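Local coordinates for thiosulfate sulfurtransferase TUM1 (Saccharomyces cerevisiae, PDB 3UTN), which transfers sulfur from NFS1 to UBA4 in the pathway that 2-thiolates the wobble uridine of tRNAs, at residues 293-297 with 298-302. Numbering follows the deposited sequence.
Sequences TALEL and AGVPN. With DMS (dimethyl sulfoxide), chain E.
Leu-295 and Val-300 meet on the buried side of the C-terminal end of helix 286-297, where the chain turns back on itself in a Schellman motif. CB of Leu-295 rests 3.7 Å from CB of Val-300. The valine also packs against the leucine carbonyl oxygen: with CG1 anti to the backbone N (chi1 180°), CG2 is left beside that N, 3.2 Å from Leu-295 O. That oxygen is hydrogen-bonded to Val-300 N at 2.7 Å, while CB of Ala-298 lies 3.3 Å from it, so carbon from both residues, including Val-300 CB, packs round it. Ala-298 N continues the helical pattern by bonding to Ala-294 O at 2.7 Å. Gly-299, whose phi of 81° marks the exit from the helix, sends its N-H to Glu-296 O; this bond arrives from above the carbonyl plane, at a C=O...N angle of only 107°.

The other side is looser and wetter. One water donates to both Glu-296 O and Val-300 O, and CA of Glu-296 makes a C-H...O contact with Val-300 O at 3.6 Å. The extended Glu-296 side chain leaves the backbone away from the turn, and its OE2 forms a salt bridge with Lys-292 NZ, one helical turn earlier.

In the C-terminal, catalytic rhodanese domain, this turn links helix 286-297 to strand 303-306, which lies between 185-186 and central strand 278-281 in the parallel sheet. Leu-295 reaches Cys-280 and Thr-278 on strand 278-281, which Val-300 also touches at Thr-278, while helix 255-267 packs against Leu-295 and Ala-298 through Leu-261, and its His-258 NE2 donates to Ala-298 O.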
loop_
_atom_site.group_PDB
_atom_site.type_symbol
_atom_site.label_atom_id
_atom_site.label_comp_id
_atom_site.label_asym_id
_atom_site.label_seq_id
_atom_site.Cartn_x
_atom_site.Cartn_y
_atom_site.Cartn_z
ATOM N N THR A 293 5.807 -1.149 2.985
ATOM C CA THR A 293 5.364 -1.392 4.340
ATOM C C THR A 293 6.150 -2.522 4.969
ATOM O O THR A 293 6.560 -2.415 6.125
ATOM C CB THR A 293 3.862 -1.694 4.355
ATOM O OG1 THR A 293 3.172 -0.552 3.840
ATOM C CG2 THR A 293 3.379 -1.987 5.755
ATOM N N ALA A 294 6.372 -3.584 4.200
ATOM C CA ALA A 294 7.188 -4.707 4.650
ATOM C C ALA A 294 8.599 -4.245 4.979
ATOM O O ALA A 294 9.161 -4.640 5.995
ATOM C CB ALA A 294 7.226 -5.793 3.602
ATOM N N LEU A 295 9.151 -3.392 4.120
ATOM C CA LEU A 295 10.489 -2.856 4.327
ATOM C C LEU A 295 10.547 -2.011 5.583
ATOM O O LEU A 295 11.429 -2.184 6.418
ATOM C CB LEU A 295 10.933 -2.046 3.114
ATOM C CG LEU A 295 10.988 -2.852 1.821
ATOM C CD1 LEU A 295 11.434 -1.973 0.676
ATOM C CD2 LEU A 295 11.903 -4.059 1.961
ATOM N N GLU A 296 9.589 -1.107 5.727
ATOM C CA GLU A 296 9.519 -0.288 6.920
ATOM C C GLU A 296 9.291 -1.145 8.148
ATOM O O GLU A 296 9.850 -0.881 9.211
ATOM C CB GLU A 296 8.421 0.742 6.776
ATOM C CG GLU A 296 8.785 1.784 5.749
ATOM C CD GLU A 296 7.580 2.469 5.162
ATOM O OE1 GLU A 296 6.436 2.023 5.413
ATOM O OE2 GLU A 296 7.789 3.463 4.449
ATOM N N LEU A 297 8.475 -2.176 7.984
ATOM C CA LEU A 297 8.268 -3.164 9.019
ATOM C C LEU A 297 9.594 -3.797 9.401
ATOM O O LEU A 297 9.875 -3.976 10.578
ATOM C CB LEU A 297 7.299 -4.234 8.537
ATOM C CG LEU A 297 6.926 -5.315 9.537
ATOM C CD1 LEU A 297 6.245 -4.684 10.737
ATOM C CD2 LEU A 297 6.005 -6.286 8.833
ATOM N N ALA A 298 10.400 -4.110 8.389
ATOM C CA ALA A 298 11.725 -4.685 8.572
ATOM C C ALA A 298 12.716 -3.656 9.099
ATOM O O ALA A 298 13.880 -3.969 9.321
ATOM C CB ALA A 298 12.221 -5.278 7.266
ATOM N N GLY A 299 12.243 -2.433 9.299
ATOM C CA GLY A 299 13.069 -1.363 9.822
ATOM C C GLY A 299 13.919 -0.728 8.743
ATOM O O GLY A 299 14.848 0.009 9.041
ATOM N N VAL A 300 13.612 -1.022 7.484
ATOM C CA VAL A 300 14.269 -0.339 6.379
ATOM C C VAL A 300 13.816 1.115 6.430
ATOM O O VAL A 300 12.623 1.399 6.376
ATOM C CB VAL A 300 13.945 -0.973 5.014
ATOM C CG1 VAL A 300 14.651 -0.227 3.894
ATOM C CG2 VAL A 300 14.330 -2.444 5.001
ATOM N N PRO A 301 14.772 2.039 6.580
ATOM C CA PRO A 301 14.394 3.434 6.713
ATOM C C PRO A 301 14.199 4.103 5.371
ATOM O O PRO A 301 14.649 3.588 4.348
ATOM C CB PRO A 301 15.591 4.055 7.432
ATOM C CG PRO A 301 16.746 3.191 7.065
ATOM C CD PRO A 301 16.227 1.833 6.694
ATOM N N ASN A 302 13.525 5.248 5.396
ATOM C CA ASN A 302 13.432 6.135 4.249
ATOM C C ASN A 302 13.037 5.367 3.014
ATOM O O ASN A 302 13.715 5.389 1.982
ATOM C CB ASN A 302 14.746 6.877 4.052
ATOM C CG ASN A 302 15.168 7.616 5.297
ATOM O OD1 ASN A 302 14.381 8.358 5.882
ATOM N ND2 ASN A 302 16.400 7.400 5.721
HETATM S S DMS E . 19.248 5.755 4.196
HETATM O O DMS E . 17.865 6.265 4.217
HETATM C C1 DMS E . 20.202 6.714 5.243
HETATM C C2 DMS E . 19.282 4.267 5.018
HETATM O O HOH W 1 11.261 1.614 9.115
#